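Local atomic coordinates of geranyltranstransferase (PDB entry 4LLS), a protein that probably catalyses the condensation of isopentenyl diphosphate with allylic diphosphates to build farnesyl or geranylgeranyl diphosphate for isoprenoid biosynthesis. Residues A163-A168 with G202-W207; S208-A213 with A222-A227; A237-D242 with A263-L268. All blocks are in the same frame, centred on the assembly; numbering follows the deposited sequence.

Contact 1: A163-A168 with G202-W207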
loop_
_atom_site.group_PDB
_atom_site.type_symbol
_atom_site.label_atom_id
_atom_site.label_comp_id
_atom_site.label_asym_id
_atom_site.label_seq_id
_atom_site.Cartn_x
_atom_site.Cartn_y
_atom_site.Cartn_z
ATOM N N ALA A 163 -7.455 3.865 -3.864
ATOM C CA ALA A 163 -6.131 4.370 -4.173
ATOM C C ALA A 163 -6.127 5.865 -4.222
ATOM O O ALA A 163 -5.204 6.493 -3.693
ATOM C CB ALA A 163 -5.608 3.807 -5.486
ATOM N N ARG A 164 -7.151 6.472 -4.810
ATOM C CA ARG A 164 -7.225 7.922 -4.829
ATOM C C ARG A 164 -7.464 8.569 -3.459
ATOM O O ARG A 164 -6.904 9.631 -3.170
ATOM C CB ARG A 164 -8.234 8.389 -5.894
ATOM C CG ARG A 164 -7.690 8.022 -7.244
ATOM C CD ARG A 164 -8.556 8.501 -8.332
ATOM N NE ARG A 164 -7.831 8.374 -9.590
ATOM C CZ ARG A 164 -8.438 8.142 -10.732
ATOM N NH1 ARG A 164 -7.725 8.059 -11.848
ATOM N NH2 ARG A 164 -9.740 7.998 -10.741
ATOM N N ALA A 165 -8.269 7.928 -2.624
ATOM C CA ALA A 165 -8.448 8.388 -1.246
ATOM C C ALA A 165 -7.146 8.290 -0.448
ATOM O O ALA A 165 -6.925 9.066 0.467
ATOM C CB ALA A 165 -9.540 7.595 -0.563
ATOM N N SER A 166 -6.366 7.236 -0.700
ATOM C CA SER A 166 -5.265 6.852 0.196
ATOM C C SER A 166 -3.938 7.524 -0.136
ATOM O O SER A 166 -3.020 7.529 0.687
ATOM C CB SER A 166 -5.106 5.332 0.199
ATOM O OG SER A 166 -6.280 4.680 0.698
ATOM N N GLY A 167 -3.744 7.821 -1.409
ATOM C CA GLY A 167 -2.437 8.214 -1.955
ATOM C C GLY A 167 -2.074 9.676 -1.845
ATOM O O GLY A 167 -2.551 10.394 -0.944
ATOM N N ALA A 168 -1.216 10.092 -2.763
ATOM C CA ALA A 168 -0.644 11.446 -2.764
ATOM C C ALA A 168 -1.572 12.554 -3.206
ATOM O O ALA A 168 -1.149 13.727 -3.218
ATOM C CB ALA A 168 0.608 11.462 -3.627
ATOM N N GLY A 202 -10.349 12.913 6.392
ATOM C CA GLY A 202 -11.613 12.931 5.686
ATOM C C GLY A 202 -11.688 11.885 4.564
ATOM O O GLY A 202 -12.775 11.351 4.253
ATOM N N ALA A 203 -10.567 11.634 3.908
ATOM C CA ALA A 203 -10.603 10.829 2.698
ATOM C C ALA A 203 -11.017 9.389 2.998
ATOM O O ALA A 203 -11.853 8.823 2.277
ATOM C CB ALA A 203 -9.234 10.848 2.013
ATOM N N LEU A 204 -10.455 8.773 4.025
ATOM C CA LEU A 204 -10.815 7.380 4.290
ATOM C C LEU A 204 -12.211 7.318 4.839
ATOM O O LEU A 204 -12.891 6.323 4.640
ATOM C CB LEU A 204 -9.879 6.697 5.287
ATOM C CG LEU A 204 -8.418 6.557 4.913
ATOM C CD1 LEU A 204 -7.753 5.569 5.864
ATOM C CD2 LEU A 204 -8.258 6.176 3.441
ATOM N N ILE A 205 -12.651 8.308 5.608
ATOM C CA ILE A 205 -14.039 8.269 6.154
ATOM C C ILE A 205 -15.009 8.439 4.988
ATOM O O ILE A 205 -16.050 7.758 4.917
ATOM C CB ILE A 205 -14.216 9.342 7.266
ATOM C CG1 ILE A 205 -13.510 8.876 8.509
ATOM C CG2 ILE A 205 -15.697 9.570 7.534
ATOM C CD1 ILE A 205 -13.386 9.904 9.606
ATOM N N GLY A 206 -14.665 9.269 4.037
ATOM C CA GLY A 206 -15.451 9.416 2.808
ATOM C C GLY A 206 -15.541 8.144 1.995
ATOM O O GLY A 206 -16.615 7.776 1.499
ATOM N N TRP A 207 -14.436 7.432 1.850
ATOM C CA TRP A 207 -14.440 6.159 1.136
ATOM C C TRP A 207 -15.346 5.180 1.856
ATOM O O TRP A 207 -16.137 4.483 1.236
ATOM C CB TRP A 207 -13.025 5.608 1.010
ATOM C CG TRP A 207 -12.915 4.411 0.094
ATOM C CD1 TRP A 207 -12.738 4.448 -1.270
ATOM C CD2 TRP A 207 -13.164 3.029 0.416
ATOM N NE1 TRP A 207 -12.742 3.182 -1.783
ATOM C CE2 TRP A 207 -13.056 2.299 -0.799
ATOM C CE3 TRP A 207 -13.508 2.345 1.573
ATOM C CZ2 TRP A 207 -13.159 0.917 -0.838
ATOM C CZ3 TRP A 207 -13.637 0.974 1.534
ATOM C CH2 TRP A 207 -13.464 0.267 0.334
#

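Contact 2: S208-A213 with A222-A227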
loop_
_atom_site.group_PDB
_atom_site.type_symbol
_atom_site.label_atom_id
_atom_site.label_comp_id
_atom_site.label_asym_id
_atom_site.label_seq_id
_atom_site.Cartn_x
_atom_site.Cartn_y
_atom_site.Cartn_z
ATOM N N SER A 208 -15.251 5.133 3.174
ATOM C CA SER A 208 -16.029 4.191 3.959
ATOM C C SER A 208 -17.526 4.427 3.819
ATOM O O SER A 208 -18.306 3.472 3.653
ATOM C CB SER A 208 -15.652 4.308 5.423
ATOM O OG SER A 208 -14.283 4.050 5.651
ATOM N N ALA A 209 -17.937 5.686 3.890
ATOM C CA ALA A 209 -19.372 5.990 3.810
ATOM C C ALA A 209 -19.908 5.812 2.405
ATOM O O ALA A 209 -21.075 5.404 2.240
ATOM C CB ALA A 209 -19.664 7.358 4.320
ATOM N N GLN A 210 -19.093 6.045 1.396
ATOM C CA GLN A 210 -19.558 5.892 0.032
ATOM C C GLN A 210 -19.581 4.435 -0.365
ATOM O O GLN A 210 -20.177 4.112 -1.391
ATOM C CB GLN A 210 -18.700 6.687 -0.945
ATOM C CG GLN A 210 -18.900 8.174 -0.793
ATOM C CD GLN A 210 -18.112 8.974 -1.803
ATOM O OE1 GLN A 210 -18.481 9.078 -2.978
ATOM N NE2 GLN A 210 -16.959 9.420 -1.391
ATOM N N ALA A 211 -18.891 3.561 0.371
ATOM C CA ALA A 211 -18.731 2.171 -0.040
ATOM C C ALA A 211 -20.043 1.451 -0.293
ATOM O O ALA A 211 -20.171 0.738 -1.267
ATOM C CB ALA A 211 -17.896 1.389 0.960
ATOM N N GLY A 212 -21.027 1.647 0.573
ATOM C CA GLY A 212 -22.290 0.924 0.393
ATOM C C GLY A 212 -22.967 1.308 -0.901
ATOM O O GLY A 212 -23.538 0.444 -1.592
ATOM N N ALA A 213 -22.914 2.588 -1.256
ATOM C CA ALA A 213 -23.490 3.026 -2.499
ATOM C C ALA A 213 -22.675 2.466 -3.662
ATOM O O ALA A 213 -23.257 1.990 -4.654
ATOM C CB ALA A 213 -23.575 4.536 -2.546
ATOM N N ALA A 222 -25.242 11.779 -1.534
ATOM C CA ALA A 222 -25.745 12.006 -0.194
ATOM C C ALA A 222 -24.752 11.467 0.832
ATOM O O ALA A 222 -24.461 12.137 1.822
ATOM C CB ALA A 222 -27.113 11.344 -0.009
ATOM N N LEU A 223 -24.215 10.284 0.579
ATOM C CA LEU A 223 -23.274 9.707 1.530
ATOM C C LEU A 223 -21.932 10.430 1.518
ATOM O O LEU A 223 -21.264 10.517 2.555
ATOM C CB LEU A 223 -23.080 8.231 1.328
ATOM C CG LEU A 223 -24.308 7.391 1.749
ATOM C CD1 LEU A 223 -24.202 5.981 1.212
ATOM C CD2 LEU A 223 -24.407 7.392 3.243
ATOM N N LYS A 224 -21.563 10.982 0.374
ATOM C CA LYS A 224 -20.369 11.817 0.316
ATOM C C LYS A 224 -20.545 13.073 1.195
ATOM O O LYS A 224 -19.643 13.440 1.944
ATOM C CB LYS A 224 -20.028 12.156 -1.127
ATOM C CG LYS A 224 -18.720 12.918 -1.265
ATOM C CD LYS A 224 -18.410 13.211 -2.733
ATOM C CE LYS A 224 -17.048 13.875 -2.880
ATOM N NZ LYS A 224 -16.528 13.735 -4.268
ATOM N N ARG A 225 -21.694 13.734 1.090
ATOM C CA ARG A 225 -21.971 14.913 1.921
ATOM C C ARG A 225 -22.005 14.559 3.398
ATOM O O ARG A 225 -21.441 15.266 4.238
ATOM C CB ARG A 225 -23.278 15.586 1.542
ATOM C CG ARG A 225 -23.136 16.682 0.507
ATOM C CD ARG A 225 -24.443 17.439 0.357
ATOM N NE ARG A 225 -25.514 16.580 -0.129
ATOM C CZ ARG A 225 -25.630 16.185 -1.392
ATOM N NH1 ARG A 225 -24.754 16.609 -2.300
ATOM N NH2 ARG A 225 -26.619 15.380 -1.748
ATOM N N TYR A 226 -22.701 13.473 3.714
ATOM C CA TYR A 226 -22.699 12.944 5.076
ATOM C C TYR A 226 -21.285 12.811 5.609
ATOM O O TYR A 226 -20.965 13.227 6.719
ATOM C CB TYR A 226 -23.440 11.608 5.122
ATOM C CG TYR A 226 -23.287 10.794 6.380
ATOM C CD1 TYR A 226 -23.988 11.112 7.528
ATOM C CD2 TYR A 226 -22.444 9.680 6.397
ATOM C CE1 TYR A 226 -23.925 10.323 8.652
ATOM C CE2 TYR A 226 -22.340 8.895 7.531
ATOM C CZ TYR A 226 -23.076 9.234 8.668
ATOM O OH TYR A 226 -22.983 8.400 9.778
ATOM N N ALA A 227 -20.438 12.173 4.825
ATOM C CA ALA A 227 -19.115 11.871 5.255
ATOM C C ALA A 227 -18.243 13.109 5.394
ATOM O O ALA A 227 -17.348 13.124 6.239
ATOM C CB ALA A 227 -18.453 10.908 4.300
#

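Contact 3: A237-D242 with A263-L268. With CA (calcium ion), chain E; IPE (3-methylbut-3-enyl trihydrogen diphosphate), chain C.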
loop_
_atom_site.group_PDB
_atom_site.type_symbol
_atom_site.label_atom_id
_atom_site.label_comp_id
_atom_site.label_asym_id
_atom_site.label_seq_id
_atom_site.Cartn_x
_atom_site.Cartn_y
_atom_site.Cartn_z
ATOM N N ALA A 237 -13.417 16.126 17.252
ATOM C CA ALA A 237 -13.508 15.316 18.445
ATOM C C ALA A 237 -12.176 14.726 18.833
ATOM O O ALA A 237 -11.846 14.683 20.013
ATOM C CB ALA A 237 -14.526 14.210 18.246
ATOM N N ASP A 238 -11.421 14.226 17.862
ATOM C CA ASP A 238 -10.072 13.744 18.129
ATOM C C ASP A 238 -9.170 14.828 18.734
ATOM O O ASP A 238 -8.363 14.555 19.598
ATOM C CB ASP A 238 -9.442 13.147 16.854
ATOM C CG ASP A 238 -8.129 12.419 17.128
ATOM O OD1 ASP A 238 -7.061 13.003 16.809
ATOM O OD2 ASP A 238 -8.115 11.376 17.833
ATOM N N ASP A 239 -9.284 16.037 18.191
ATOM C CA ASP A 239 -8.463 17.169 18.671
ATOM C C ASP A 239 -8.876 17.544 20.104
ATOM O O ASP A 239 -8.030 17.878 20.941
ATOM C CB ASP A 239 -8.654 18.353 17.740
ATOM C CG ASP A 239 -7.980 18.190 16.365
ATOM O OD1 ASP A 239 -7.207 17.227 16.065
ATOM O OD2 ASP A 239 -8.268 19.076 15.526
ATOM N N ILE A 240 -10.160 17.479 20.396
ATOM C CA ILE A 240 -10.663 17.678 21.766
ATOM C C ILE A 240 -10.127 16.612 22.743
ATOM O O ILE A 240 -9.698 16.922 23.860
ATOM C CB ILE A 240 -12.212 17.765 21.808
ATOM C CG1 ILE A 240 -12.718 19.051 21.129
ATOM C CG2 ILE A 240 -12.720 17.699 23.248
ATOM C CD1 ILE A 240 -14.205 19.138 20.839
ATOM N N LEU A 241 -10.154 15.342 22.344
ATOM C CA LEU A 241 -9.628 14.259 23.166
ATOM C C LEU A 241 -8.148 14.442 23.480
ATOM O O LEU A 241 -7.700 14.052 24.578
ATOM C CB LEU A 241 -9.865 12.885 22.475
ATOM C CG LEU A 241 -11.300 12.374 22.438
ATOM C CD1 LEU A 241 -11.365 11.134 21.537
ATOM C CD2 LEU A 241 -11.863 12.072 23.814
ATOM N N ASP A 242 -7.375 15.000 22.550
ATOM C CA ASP A 242 -5.970 15.274 22.836
ATOM C C ASP A 242 -5.843 16.267 24.007
ATOM O O ASP A 242 -4.820 16.290 24.703
ATOM C CB ASP A 242 -5.187 15.808 21.630
ATOM C CG ASP A 242 -3.696 15.932 21.942
ATOM O OD1 ASP A 242 -3.046 14.875 22.142
ATOM O OD2 ASP A 242 -3.158 17.069 21.984
ATOM N N ALA A 263 -1.275 23.565 15.149
ATOM C CA ALA A 263 -2.579 24.199 15.045
ATOM C C ALA A 263 -3.619 23.103 14.838
ATOM O O ALA A 263 -3.487 22.277 13.959
ATOM C CB ALA A 263 -2.593 25.140 13.859
ATOM N N THR A 264 -4.647 23.121 15.664
ATOM C CA THR A 264 -5.741 22.166 15.538
ATOM C C THR A 264 -7.027 22.939 15.700
ATOM O O THR A 264 -7.045 24.133 16.000
ATOM C CB THR A 264 -5.680 21.080 16.621
ATOM O OG1 THR A 264 -6.088 21.617 17.874
ATOM C CG2 THR A 264 -4.298 20.456 16.742
ATOM N N PHE A 265 -8.150 22.277 15.508
ATOM C CA PHE A 265 -9.391 22.960 15.658
ATOM C C PHE A 265 -9.545 23.529 17.060
ATOM O O PHE A 265 -10.185 24.557 17.244
ATOM C CB PHE A 265 -10.560 22.036 15.293
ATOM C CG PHE A 265 -10.646 21.737 13.824
ATOM C CD1 PHE A 265 -11.043 22.710 12.932
ATOM C CD2 PHE A 265 -10.161 20.523 13.327
ATOM C CE1 PHE A 265 -11.051 22.457 11.568
ATOM C CE2 PHE A 265 -10.124 20.285 11.954
ATOM C CZ PHE A 265 -10.560 21.254 11.084
ATOM N N VAL A 266 -8.973 22.871 18.048
ATOM C CA VAL A 266 -9.123 23.306 19.423
ATOM C C VAL A 266 -8.187 24.465 19.721
ATOM O O VAL A 266 -8.606 25.426 20.342
ATOM C CB VAL A 266 -8.879 22.158 20.414
ATOM C CG1 VAL A 266 -8.838 22.693 21.838
ATOM C CG2 VAL A 266 -9.978 21.110 20.262
ATOM N N SER A 267 -6.955 24.420 19.218
ATOM C CA SER A 267 -6.014 25.516 19.452
ATOM C C SER A 267 -6.466 26.798 18.760
ATOM O O SER A 267 -6.336 27.870 19.322
ATOM C CB SER A 267 -4.594 25.105 19.041
ATOM O OG SER A 267 -4.392 25.119 17.665
ATOM N N LEU A 268 -7.126 26.682 17.614
ATOM C CA LEU A 268 -7.606 27.843 16.871
ATOM C C LEU A 268 -8.921 28.364 17.422
ATOM O O LEU A 268 -9.086 29.574 17.580
ATOM C CB LEU A 268 -7.803 27.542 15.384
ATOM C CG LEU A 268 -6.547 27.297 14.548
ATOM C CD1 LEU A 268 -6.949 27.105 13.091
ATOM C CD2 LEU A 268 -5.559 28.450 14.697
HETATM CA CA CA E . -4.891 13.343 17.364
HETATM C C1 IPE C . -7.185 7.549 14.924
HETATM O O1 IPE C . -8.419 7.046 14.373
HETATM C C2 IPE C . -6.422 8.271 13.818
HETATM C C3 IPE C . -7.223 9.422 13.264
HETATM C C4 IPE C . -7.538 9.496 11.972
HETATM C C5 IPE C . -7.546 10.590 14.144
HETATM P PA IPE C . -9.476 6.331 15.330
HETATM O O1A IPE C . -9.788 7.237 16.530
HETATM O O2A IPE C . -10.606 5.952 14.484
HETATM O O3A IPE C . -8.729 5.026 15.834
HETATM P PB IPE C . -9.122 3.488 16.164
HETATM O O1B IPE C . -8.128 3.045 17.226
HETATM O O2B IPE C . -10.538 3.473 16.665
HETATM O O3B IPE C . -8.999 2.804 14.824
HETATM O O HOH W 1 -5.834 12.961 19.609
HETATM O O HOH W 2 -5.795 19.407 19.888
HETATM O O HOH W 3 -5.336 15.623 17.410
HETATM O O HOH W 4 -2.962 14.153 18.422
#

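Contact 1: A163-A168 with G202-W207
A165 and A203 face each other where segments 163-168 and 202-207 come nearest, their CA atoms 5.1 Å apart, a spacing that two methyl side chains readily permit. The methyls are staggered: A203 CB lies 3.3 Å from the carbonyl oxygen A165 O, whereas A165 CB is offset to 4.2 Å from A203 CB. On the partner helix A165 CB also reaches the next turn, touching W207 CB at 4.3 Å, while the CD2 branch of L204 closes in at 4.4 Å from A165 CB. A165, through its methyl and its carbonyl oxygen, thus makes most of the contact on the side of 163-168.

L204 leaves its helix to one side of the interface, and its end swings closer to 163-168 than its base. CG stands anti to the carbonyl carbon (chi1 -62°), and L204 CD2 comes to rest 3.7 Å from S166 OG. This is a van der Waals contact with a hydroxyl whose hydrogen bond goes elsewhere, to L162 O one turn back in its own helix. In the all-helical prenyltransferase fold, helices surround a central substrate cavity, and L204 lies on that side of the contact: its side chain is about 6 Å from the bound geranyl S-thiolodiphosphate and about 7 Å from isopentenyl diphosphate.

W207 meets A165 through CB alone. Its indole extends anti to the backbone N (chi1 -171°) and runs back alongside helix 152-166, where NE1 is hydrogen-bonded to both S161 OG and L158 O. This buried ring nitrogen therefore joins the helices just beyond the alanine contact. Helix 152-166 ends here, with G167 N still bonded to A163 O before the chain turns off. R164 points elsewhere, forming a salt bridge with E141 of the second subunit.

Contact 2: S208-A213 with A222-A227
The helical segments 208-213 and 222-227 run almost antiparallel, at 166°, with their axes 8.3 Å apart at closest approach and the CA atoms of Q210 and L223 separated by 5.5 Å. L223 packs beside the first segment: L223 CD1 lies 3.3 Å from the backbone oxygen A209 O and 4.1 Å from A213 CB, spanning one helical turn. A209 packs further along, its CB 3.8 Å from A227 CB and beside the edge of the Y226 ring, near the ring plane, 4.2 Å from Y226 CD2. At the outer margin the extended side chains of Q210 and K224 cross at a slant, with Q210 CD 3.8 Å from K224 CB. The amide thus lies against the aliphatic part of the lysine, whose chain (chi1 -175°) carries the amino group onward to the surface.

Together the segments form a helical hairpin, the end of helix 190-215 folding back through a short connection into helix 221-244. Helix 65-76 lies against the pair, T73 bonding to G212 N and touching L223, while Y226 reaches to helix 271-288 and hydrogen-bonds through OH to L299 O.

Contact 3: A237-D242 with A263-L268
The carboxylate of D239 meets the edge of the F265 ring, with OD2 near the ring plane and 3.2 Å from F265 CD2; the two flat groups are 24° apart. One face of the carboxylate is covered by T264, whose CB lies over it, 3.5 Å from D239 OD2. From the same side F265 N donates a hydrogen bond of 3.2 Å to D239 OD2, approaching the anti side but tilted 34° out of the carboxylate plane. D239 OD1 accepts a hydrogen bond of 2.8 Å from water 3 and another from Q235 NE2. Both oxygens are therefore held, which fixes the rotation of the group.

Water 3 also binds the calcium ion, to which the adjacent D238 coordinates directly through OD1 at 2.3 Å. D239 thus stands in the second shell, positioning a metal-bound water. D238, D239 and D242 form the second aspartate-rich DDxxD motif of this family; D238 also borders the C5 methyl of isopentenyl diphosphate and pairs with K252.

T264 is the N-cap of helix 265-269. Its OG1 sits between the backbone N and carbonyl carbon (chi1 74°) and accepts from S267 N at 3.2 Å, while S267 OG accepts from T264 N at 2.8 Å, a capping box. Water 2 links the same OG1 to D239 O. Beyond these polar atoms I240 and V266 cross at about a right angle, I240 CG1 3.5 Å from V266 CG2.

The short helix 265-269 is thereby fastened to the metal-binding part of helix 221-244. F265 inserts between helix 190-215, at I193 and T194, and L232 and I236 of helix 221-244, while I240 and V266 both pack on L271 of helix 271-288.

How the contacts relate
All three contacts are largely buried, but they differ in chemistry. Contacts 1 and 2 use successive turns of helix 190-215 and are joined directly, G206 CA lying 3.7 Å from A227 CB; both are mainly apolar, with small alanines at close points, joined in contact 2 by L223. Contact 1 lies near the bound ligands, through L204, and near the subunit interface, whereas contact 2 is away from the annotated sites and reaches the surface only at K224. Contact 3 shares helix 221-244 with contact 2, their centres about 25 Å apart, and is mainly polar, turning on the D239 carboxylate, a helix cap and waters, one of them calcium-bound, with an apolar I240-V266 patch.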